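Local coordinates for protein NUDIX hydrolase (Nitrosomonas europaea, PDB 2B0V) that probably hydrolyses phosphate anhydrides of nucleoside di- and triphosphates and of thiamine diphosphate, with magnesium as cofactor, as in other Nudix hydrolases of its subfamily, at residues A13-V24 against V56-F64. Sequence-based numbering, arbitrary orientation. Where two conformers were deposited one is given.
With EDO (1,2-ethanediol), chain D.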
# COMPACT_ATOMS: atom_id res chain seq x y z
N ALA A 13 1.32 -0.97 1.62
CA ALA A 13 2.02 -2.18 2.03
C ALA A 13 2.78 -2.79 0.89
O ALA A 13 2.19 -3.03 -0.19
CB ALA A 13 0.99 -3.23 2.56
N VAL A 14 4.07 -3.05 1.13
CA VAL A 14 4.91 -3.83 0.25
C VAL A 14 4.92 -5.25 0.78
O VAL A 14 5.46 -5.51 1.86
CB VAL A 14 6.36 -3.25 0.13
CG1 VAL A 14 7.24 -4.17 -0.73
CG2 VAL A 14 6.32 -1.84 -0.49
N ILE A 15 4.27 -6.15 0.04
CA ILE A 15 4.12 -7.55 0.46
C ILE A 15 4.80 -8.41 -0.59
O ILE A 15 4.28 -8.56 -1.68
CB ILE A 15 2.63 -7.93 0.58
CG1 ILE A 15 1.94 -7.06 1.66
CG2 ILE A 15 2.50 -9.43 0.97
CD1 ILE A 15 0.43 -6.90 1.43
N GLU A 16 5.96 -8.97 -0.25
CA GLU A 16 6.83 -9.72 -1.18
C GLU A 16 6.96 -11.13 -0.67
O GLU A 16 7.27 -11.34 0.50
CB GLU A 16 8.23 -9.08 -1.23
CG GLU A 16 9.21 -9.70 -2.25
CD GLU A 16 10.25 -10.58 -1.57
OE1 GLU A 16 10.85 -10.12 -0.56
OE2 GLU A 16 10.44 -11.75 -2.03
N GLN A 17 6.72 -12.10 -1.54
CA GLN A 17 6.82 -13.50 -1.21
C GLN A 17 7.42 -14.16 -2.43
O GLN A 17 6.85 -14.08 -3.53
CB GLN A 17 5.42 -14.05 -0.88
CG GLN A 17 5.37 -15.43 -0.26
CD GLN A 17 3.94 -15.83 0.16
OE1 GLN A 17 3.14 -15.00 0.63
NE2 GLN A 17 3.63 -17.12 0.03
N ASP A 18 8.61 -14.75 -2.25
CA ASP A 18 9.35 -15.39 -3.35
C ASP A 18 9.48 -14.51 -4.62
O ASP A 18 9.22 -14.98 -5.74
CB ASP A 18 8.73 -16.76 -3.71
CG ASP A 18 8.55 -17.70 -2.49
OD1 ASP A 18 9.35 -17.68 -1.52
OD2 ASP A 18 7.58 -18.49 -2.53
N ASP A 19 9.89 -13.25 -4.43
CA ASP A 19 10.19 -12.32 -5.54
C ASP A 19 8.94 -11.87 -6.32
O ASP A 19 9.06 -11.29 -7.39
CB ASP A 19 11.29 -12.87 -6.48
CG ASP A 19 12.50 -13.38 -5.71
OD1 ASP A 19 13.12 -12.58 -4.98
OD2 ASP A 19 12.80 -14.58 -5.80
N LYS A 20 7.76 -12.11 -5.75
CA LYS A 20 6.52 -11.52 -6.27
C LYS A 20 5.85 -10.62 -5.24
O LYS A 20 6.02 -10.82 -4.02
CB LYS A 20 5.55 -12.61 -6.68
CG LYS A 20 6.12 -13.55 -7.73
CD LYS A 20 5.03 -14.36 -8.32
CE LYS A 20 5.56 -15.38 -9.34
NZ LYS A 20 6.48 -16.31 -8.62
N TYR A 21 5.12 -9.62 -5.73
CA TYR A 21 4.49 -8.63 -4.84
C TYR A 21 2.98 -8.68 -4.97
O TYR A 21 2.46 -8.72 -6.08
CB TYR A 21 4.96 -7.22 -5.18
CG TYR A 21 6.44 -7.03 -4.99
CD1 TYR A 21 6.93 -6.52 -3.79
CD2 TYR A 21 7.35 -7.35 -6.00
CE1 TYR A 21 8.30 -6.33 -3.58
CE2 TYR A 21 8.73 -7.16 -5.81
CZ TYR A 21 9.20 -6.66 -4.61
OH TYR A 21 10.55 -6.48 -4.44
N LEU A 22 2.27 -8.64 -3.82
CA LEU A 22 0.82 -8.56 -3.83
C LEU A 22 0.38 -7.12 -4.11
O LEU A 22 0.59 -6.22 -3.26
CB LEU A 22 0.24 -9.01 -2.47
CG LEU A 22 -1.28 -9.15 -2.39
CD1 LEU A 22 -1.87 -10.13 -3.43
CD2 LEU A 22 -1.66 -9.54 -0.93
N LEU A 23 -0.27 -6.92 -5.27
CA LEU A 23 -0.71 -5.61 -5.72
C LEU A 23 -2.16 -5.67 -6.06
O LEU A 23 -2.73 -6.77 -6.23
CB LEU A 23 0.07 -5.17 -6.96
CG LEU A 23 1.60 -5.01 -6.81
CD1 LEU A 23 2.28 -4.67 -8.18
CD2 LEU A 23 2.00 -3.98 -5.70
N VAL A 24 -2.75 -4.51 -6.24
CA VAL A 24 -4.14 -4.48 -6.66
C VAL A 24 -4.26 -3.79 -8.01
O VAL A 24 -3.53 -2.84 -8.28
CB VAL A 24 -5.09 -3.80 -5.63
CG1 VAL A 24 -5.15 -4.61 -4.33
CG2 VAL A 24 -4.67 -2.36 -5.38
N VAL A 56 -4.71 -3.54 3.75
CA VAL A 56 -4.40 -4.82 3.16
C VAL A 56 -5.61 -5.75 3.20
O VAL A 56 -5.98 -6.35 2.17
CB VAL A 56 -3.19 -5.51 3.81
CG1 VAL A 56 -2.97 -6.91 3.22
CG2 VAL A 56 -1.94 -4.60 3.63
N LEU A 57 -6.25 -5.84 4.36
CA LEU A 57 -7.43 -6.70 4.46
C LEU A 57 -8.58 -6.23 3.56
O LEU A 57 -9.20 -7.08 2.85
CB LEU A 57 -7.85 -6.80 5.93
CG LEU A 57 -9.10 -7.60 6.24
CD1 LEU A 57 -8.89 -9.06 5.85
CD2 LEU A 57 -9.46 -7.48 7.70
N GLU A 58 -8.89 -4.93 3.60
CA GLU A 58 -10.06 -4.40 2.88
C GLU A 58 -9.91 -4.47 1.36
O GLU A 58 -10.92 -4.59 0.64
CB GLU A 58 -10.37 -2.97 3.29
CG GLU A 58 -10.82 -2.95 4.75
CD GLU A 58 -11.22 -1.57 5.28
OE1 GLU A 58 -10.79 -0.56 4.69
OE2 GLU A 58 -11.95 -1.55 6.32
N GLU A 59 -8.67 -4.37 0.90
CA GLU A 59 -8.38 -4.31 -0.56
C GLU A 59 -8.00 -5.67 -1.16
O GLU A 59 -8.07 -5.83 -2.39
CB GLU A 59 -7.31 -3.25 -0.87
CG GLU A 59 -7.74 -1.86 -0.51
CD GLU A 59 -7.02 -0.82 -1.36
OE1 GLU A 59 -5.84 -1.05 -1.73
OE2 GLU A 59 -7.63 0.24 -1.67
N THR A 60 -7.51 -6.60 -0.34
CA THR A 60 -7.02 -7.88 -0.85
C THR A 60 -7.63 -9.13 -0.25
O THR A 60 -7.42 -10.22 -0.80
CB THR A 60 -5.49 -8.03 -0.72
OG1 THR A 60 -5.15 -8.35 0.64
CG2 THR A 60 -4.77 -6.78 -1.15
N GLY A 61 -8.32 -9.00 0.88
CA GLY A 61 -8.87 -10.17 1.59
C GLY A 61 -7.82 -11.01 2.31
O GLY A 61 -8.11 -12.06 2.87
N HIS A 62 -6.59 -10.51 2.35
CA HIS A 62 -5.53 -11.12 3.15
C HIS A 62 -5.30 -10.34 4.46
O HIS A 62 -5.30 -9.12 4.44
CB HIS A 62 -4.22 -11.02 2.37
CG HIS A 62 -4.18 -11.82 1.11
ND1 HIS A 62 -4.90 -11.50 -0.02
CD2 HIS A 62 -3.49 -12.95 0.81
CE1 HIS A 62 -4.66 -12.41 -0.96
NE2 HIS A 62 -3.77 -13.26 -0.49
N SER A 63 -5.07 -11.03 5.56
CA SER A 63 -4.67 -10.34 6.79
C SER A 63 -3.15 -10.08 6.78
O SER A 63 -2.36 -10.90 6.31
CB SER A 63 -5.11 -11.15 8.02
OG SER A 63 -4.53 -12.43 7.97
N PHE A 64 -2.75 -8.93 7.34
CA PHE A 64 -1.36 -8.49 7.27
C PHE A 64 -0.71 -8.46 8.64
O PHE A 64 -1.35 -8.10 9.65
CB PHE A 64 -1.38 -7.09 6.68
CG PHE A 64 -0.01 -6.45 6.41
CD1 PHE A 64 0.90 -7.03 5.54
CD2 PHE A 64 0.32 -5.22 6.99
CE1 PHE A 64 2.14 -6.36 5.25
CE2 PHE A 64 1.56 -4.58 6.69
CZ PHE A 64 2.44 -5.16 5.83
C1 EDO D . -6.84 2.65 -2.23
O1 EDO D . -5.72 3.38 -2.85
C2 EDO D . -7.74 3.46 -1.28
O2 EDO D . -8.42 2.67 -0.25
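A13 lies 7.0 Å from V56, and V24 7.3 Å from T60, CA to CA. Residues 13-24 form an antiparallel hairpin, closed by a type I' turn from Q17 to K20. Residues 56-64 end a helix at T60, pass G61 with positive phi, and start a strand. Strand 20-24 and helix 56-60 run at 66° to each other, their axes 9.7 Å apart. No hydrogen bond joins the segments. The A13 methyl meets V56 CG2 in a tight 3.4 Å contact. Both carbons lie over the same face of the F64 ring, offset toward its rim. I15 meets V56 tip to tip, CD1 to CG1, and its side chain crosses F64 obliquely, CG1 3.7 Å from F64 CE1. In the alpha/beta/alpha Nudix fold, this contact packs the end of helix 48-60 against the hairpin of the mixed sheet. Residues 40-61 match the Nudix box, whose helix includes V56 to T60. V24 CG1 lies 3.7 Å from E59 O, a buried carbonyl with no hydrogen-bond partner in the model. E59 OE1 accepts from the backbone N of A39. T60 OG1, placed between its backbone N and carbonyl carbon (chi1 77°), donates to V56 O at 2.7 Å and accepts from H62 N in an ST turn. An alanine at T60 is likely to leave H62 N without this acceptor and to open a gap beside V24 CG1, where the threonine methyl packs. H62 ND1 donates to T60 O, from above the carbonyl plane. L22 CD2 covers one face of the H62 ring in a CH-pi contact, 4.0 Å from its centroid.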